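PDB 1R5B: eukaryotic peptide chain release factor GTP-binding subunit from Schizosaccharomyces pombe, which is the GTP-binding subunit of a eukaryotic translation release factor, an eRF3-type protein with an elongation factor Tu-like GTP-binding domain of the P-loop fold. Local coordinates for residues G157-E160 with A161-R165; E200-Y203 with K204-V207. One frame throughout, in Å; residues are numbered along the deposited sequence.

Contact 1 (G157-E160 with A161-R165); sequences GEFE and AGFER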
loop_
_atom_site.group_PDB
_atom_site.type_symbol
_atom_site.label_atom_id
_atom_site.label_comp_id
_atom_site.label_asym_id
_atom_site.label_seq_id
_atom_site.Cartn_x
_atom_site.Cartn_y
_atom_site.Cartn_z
ATOM N N GLY A 157 0.548 32.987 -16.625
ATOM C CA GLY A 157 1.954 33.325 -16.810
ATOM C C GLY A 157 2.901 32.223 -16.350
ATOM O O GLY A 157 3.710 31.745 -17.132
ATOM N N GLU A 158 2.786 31.798 -15.095
ATOM C CA GLU A 158 3.725 30.828 -14.518
ATOM C C GLU A 158 3.558 29.415 -15.106
ATOM O O GLU A 158 4.535 28.783 -15.495
ATOM C CB GLU A 158 3.570 30.793 -12.993
ATOM C CG GLU A 158 4.834 30.431 -12.224
ATOM C CD GLU A 158 4.561 30.199 -10.751
ATOM O OE1 GLU A 158 5.399 29.568 -10.073
ATOM O OE2 GLU A 158 3.501 30.637 -10.269
ATOM N N PHE A 159 2.313 28.942 -15.148
ATOM C CA PHE A 159 1.932 27.687 -15.805
ATOM C C PHE A 159 2.499 27.577 -17.204
ATOM O O PHE A 159 3.281 26.699 -17.491
ATOM C CB PHE A 159 0.402 27.583 -15.890
ATOM C CG PHE A 159 -0.082 26.357 -16.589
ATOM C CD1 PHE A 159 0.033 25.117 -15.982
ATOM C CD2 PHE A 159 -0.652 26.434 -17.849
ATOM C CE1 PHE A 159 -0.407 23.970 -16.614
ATOM C CE2 PHE A 159 -1.098 25.289 -18.491
ATOM C CZ PHE A 159 -0.969 24.049 -17.867
ATOM N N GLU A 160 2.071 28.488 -18.063
ATOM C CA GLU A 160 2.495 28.573 -19.454
ATOM C C GLU A 160 4.002 28.584 -19.597
ATOM O O GLU A 160 4.537 27.927 -20.482
ATOM C CB GLU A 160 1.913 29.841 -20.094
ATOM C CG GLU A 160 0.473 29.674 -20.573
ATOM C CD GLU A 160 -0.599 29.755 -19.462
ATOM O OE1 GLU A 160 -0.287 29.834 -18.256
ATOM O OE2 GLU A 160 -1.792 29.765 -19.822
ATOM N N ALA A 161 4.681 29.315 -18.716
ATOM C CA ALA A 161 6.128 29.498 -18.816
ATOM C C ALA A 161 6.883 28.168 -18.776
ATOM O O ALA A 161 7.892 28.005 -19.466
ATOM C CB ALA A 161 6.623 30.422 -17.716
ATOM N N GLY A 162 6.383 27.220 -17.983
ATOM C CA GLY A 162 6.997 25.911 -17.852
ATOM C C GLY A 162 7.081 25.104 -19.134
ATOM O O GLY A 162 7.928 24.208 -19.241
ATOM N N PHE A 163 6.210 25.415 -20.100
ATOM C CA PHE A 163 6.202 24.753 -21.411
ATOM C C PHE A 163 6.904 25.546 -22.507
ATOM O O PHE A 163 7.228 24.976 -23.542
ATOM C CB PHE A 163 4.774 24.478 -21.869
ATOM C CG PHE A 163 3.929 23.784 -20.849
ATOM C CD1 PHE A 163 3.059 24.502 -20.052
ATOM C CD2 PHE A 163 3.992 22.412 -20.702
ATOM C CE1 PHE A 163 2.267 23.871 -19.123
ATOM C CE2 PHE A 163 3.210 21.763 -19.766
ATOM C CZ PHE A 163 2.339 22.498 -18.970
ATOM N N GLU A 164 7.104 26.850 -22.301
ATOM C CA GLU A 164 7.792 27.731 -23.268
ATOM C C GLU A 164 9.292 27.355 -23.380
ATOM O O GLU A 164 9.714 26.306 -22.886
ATOM C CB GLU A 164 7.620 29.223 -22.870
ATOM C CG GLU A 164 6.189 29.780 -22.949
ATOM C CD GLU A 164 6.025 31.195 -22.344
ATOM O OE1 GLU A 164 6.889 32.075 -22.576
ATOM O OE2 GLU A 164 5.015 31.452 -21.641
ATOM N N ARG A 165 10.095 28.202 -24.024
ATOM C CA ARG A 165 11.515 27.888 -24.263
ATOM C C ARG A 165 12.330 27.681 -22.972
ATOM O O ARG A 165 12.986 26.645 -22.806
ATOM C CB ARG A 165 12.162 28.969 -25.128
ATOM C CG ARG A 165 13.256 28.472 -26.063
ATOM C CD ARG A 165 14.236 29.577 -26.475
ATOM N NE ARG A 165 14.487 29.624 -27.915
ATOM C CZ ARG A 165 15.121 30.621 -28.538
ATOM N NH1 ARG A 165 15.582 31.673 -27.857
ATOM N NH2 ARG A 165 15.300 30.574 -29.856
#

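Contact 2 (E200-Y203 with K204-V207); sequences EERY and KECV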
loop_
_atom_site.group_PDB
_atom_site.type_symbol
_atom_site.label_atom_id
_atom_site.label_comp_id
_atom_site.label_asym_id
_atom_site.label_seq_id
_atom_site.Cartn_x
_atom_site.Cartn_y
_atom_site.Cartn_z
ATOM N N GLU A 200 -12.990 26.460 -12.613
ATOM C CA GLU A 200 -13.002 25.207 -13.358
ATOM C C GLU A 200 -12.442 25.376 -14.781
ATOM O O GLU A 200 -11.856 24.444 -15.317
ATOM C CB GLU A 200 -14.410 24.609 -13.423
ATOM C CG GLU A 200 -14.409 23.111 -13.705
ATOM C CD GLU A 200 -15.792 22.520 -13.928
ATOM O OE1 GLU A 200 -16.793 23.279 -14.010
ATOM O OE2 GLU A 200 -15.865 21.276 -14.034
ATOM N N GLU A 201 -12.628 26.547 -15.395
ATOM C CA GLU A 201 -12.051 26.812 -16.721
ATOM C C GLU A 201 -10.525 26.743 -16.722
ATOM O O GLU A 201 -9.943 26.228 -17.659
ATOM C CB GLU A 201 -12.475 28.177 -17.265
ATOM C CG GLU A 201 -13.594 28.126 -18.287
ATOM C CD GLU A 201 -14.938 28.459 -17.666
ATOM O OE1 GLU A 201 -15.259 27.838 -16.626
ATOM O OE2 GLU A 201 -15.658 29.341 -18.200
ATOM N N ARG A 202 -9.897 27.283 -15.682
ATOM C CA ARG A 202 -8.443 27.302 -15.553
ATOM C C ARG A 202 -7.925 25.900 -15.270
ATOM O O ARG A 202 -6.913 25.484 -15.824
ATOM C CB ARG A 202 -8.017 28.218 -14.400
ATOM C CG ARG A 202 -6.860 29.148 -14.708
ATOM C CD ARG A 202 -5.509 28.461 -14.946
ATOM N NE ARG A 202 -5.061 28.688 -16.320
ATOM C CZ ARG A 202 -3.832 29.053 -16.717
ATOM N NH1 ARG A 202 -2.829 29.228 -15.861
ATOM N NH2 ARG A 202 -3.610 29.243 -18.015
ATOM N N TYR A 203 -8.628 25.182 -14.396
ATOM C CA TYR A 203 -8.214 23.845 -13.981
ATOM C C TYR A 203 -8.250 22.895 -15.161
ATOM O O TYR A 203 -7.283 22.187 -15.417
ATOM C CB TYR A 203 -9.121 23.308 -12.866
ATOM C CG TYR A 203 -8.776 21.899 -12.441
ATOM C CD1 TYR A 203 -7.645 21.639 -11.682
ATOM C CD2 TYR A 203 -9.567 20.825 -12.818
ATOM C CE1 TYR A 203 -7.319 20.346 -11.304
ATOM C CE2 TYR A 203 -9.249 19.520 -12.432
ATOM C CZ TYR A 203 -8.132 19.289 -11.678
ATOM O OH TYR A 203 -7.815 17.999 -11.300
ATOM N N LYS A 204 -9.382 22.888 -15.859
ATOM C CA LYS A 204 -9.572 22.083 -17.058
ATOM C C LYS A 204 -8.563 22.454 -18.133
ATOM O O LYS A 204 -8.050 21.572 -18.813
ATOM C CB LYS A 204 -10.993 22.252 -17.628
ATOM C CG LYS A 204 -11.920 21.060 -17.387
ATOM C CD LYS A 204 -13.141 21.094 -18.332
ATOM C CE LYS A 204 -13.990 19.818 -18.233
ATOM N NZ LYS A 204 -14.110 19.324 -16.822
ATOM N N GLU A 205 -8.284 23.750 -18.278
ATOM C CA GLU A 205 -7.312 24.230 -19.254
ATOM C C GLU A 205 -5.911 23.737 -18.918
ATOM O O GLU A 205 -5.180 23.323 -19.805
ATOM C CB GLU A 205 -7.307 25.766 -19.342
ATOM C CG GLU A 205 -6.377 26.315 -20.422
ATOM C CD GLU A 205 -6.151 27.805 -20.328
ATOM O OE1 GLU A 205 -6.422 28.382 -19.256
ATOM O OE2 GLU A 205 -5.694 28.403 -21.331
ATOM N N CYS A 206 -5.551 23.778 -17.640
ATOM C CA CYS A 206 -4.245 23.330 -17.178
ATOM C C CYS A 206 -4.091 21.819 -17.320
ATOM O O CYS A 206 -3.028 21.336 -17.682
ATOM C CB CYS A 206 -4.023 23.736 -15.721
ATOM S SG CYS A 206 -3.728 25.506 -15.490
ATOM N N VAL A 207 -5.166 21.088 -17.057
ATOM C CA VAL A 207 -5.144 19.632 -17.102
ATOM C C VAL A 207 -5.046 19.169 -18.552
ATOM O O VAL A 207 -4.205 18.347 -18.866
ATOM C CB VAL A 207 -6.397 19.023 -16.417
ATOM C CG1 VAL A 207 -6.608 17.550 -16.807
ATOM C CG2 VAL A 207 -6.269 19.147 -14.924
#

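Contact 1 (G157-E160 with A161-R165)
Glu160 O takes two backbone N-H groups beside the short helix 158-161: Phe163 N at 3.0 Å and, more weakly, Glu164 N. One turn earlier Ala161 N bonds to Gly157 O, the carbonyl of the N-cap residue, at 3.1 Å. Gly162 N is shared by Phe159 O at 3.2 Å and, in a weak bond, Glu158 O. The bond from Ala161 N to Gly157 O thus spans i to i+4, that from Phe163 N to Glu160 O i to i+3. The main side-chain contact is between Phe159 and Phe163, four residues apart. With CG anti to the backbone N (chi1 178°), the Phe159 ring offers a face to the edge of Phe163 in a T-shaped stack, centroids 5.0 Å apart and planes at 69°. Phe163 CE1 makes the approach, 3.5 Å from Phe159 CZ. This one-turn helix belongs to the elongation factor Tu-like GTP-binding domain, following strand 147-153 of its central sheet, and both rings rest on Leu210 of helix 200-218. The extended Glu164 side chain lies alongside Glu160, its CG 3.5 Å from Glu160 O and its OE2 3.8 Å from Glu160 CB. Glu160 OE2 itself forms a salt bridge with Arg202. Glu158 OE2 bonds to Ser153 OG and forms salt bridges with Lys190 and Arg155.

Contact 2 (E200-Y203 with K204-V207)
Four successive i to i+4 backbone bonds join residues 200-203 to 204-207, from Lys204 N to Glu200 O through Val207 N to Tyr203 O, with Cys206 N to Arg202 O the shortest at 2.8 Å. They form the first turns of the alpha-helix 200-218, which flanks the central sheet of the GTP-binding domain, a P-loop fold. Arg202 and Glu205, three residues apart, form a side-on salt bridge in which two nitrogens grip a single oxygen: NE and NH2 of Arg202 lie 3.3 Å and 3.2 Å from Glu205 OE1. This oxygen sits in the guanidinium plane, but both donors reach it from the same face of the carboxylate, the two planes being 69° apart. Bends at chi2 and chi3 of Arg202 bring the guanidinium back beside the helix, and Cys206 SG lies over one of its faces, 3.5 Å from Arg202 NE. NH2 also pairs with Glu160, while NH1 bonds to Ala154 O; together these partners fix the rotation of the group. Glu200 and Lys204 run side by side, linked by a long salt bridge. On the Tyr203 side the helix meets strand 226-230, where Tyr228 touches both Tyr203 and Val207, and Trp250 meets the tyrosine ring. Val207 CG2 lies over a face of that ring in a CH-pi contact, 3.9 Å from the centroid and 16° off the normal, with Tyr203 CZ its nearest ring atom at 3.7 Å.

In the fold
Contact 1 and contact 2 lie on or beside neighbouring helices of the GTP-binding domain, 158-161 and 200-218, with centres about 15 Å apart, and they touch directly. Their polar link is a short salt bridge, Glu160 OE2 to Arg202 NH2 at 2.6 Å, so one guanidinium serves acidic groups in both contacts. Beside it Phe159 packs on helix 200-218, with Phe159 CZ 3.4 Å from Cys206 O and Phe159 CB 3.6 Å from Arg202 NH1. The pair sits at the periphery, with centres about 35 Å (contact 1) and 30 Å (contact 2) from that of the chain. The side chain of Glu158 lies near, without touching, the probable P-loop residues.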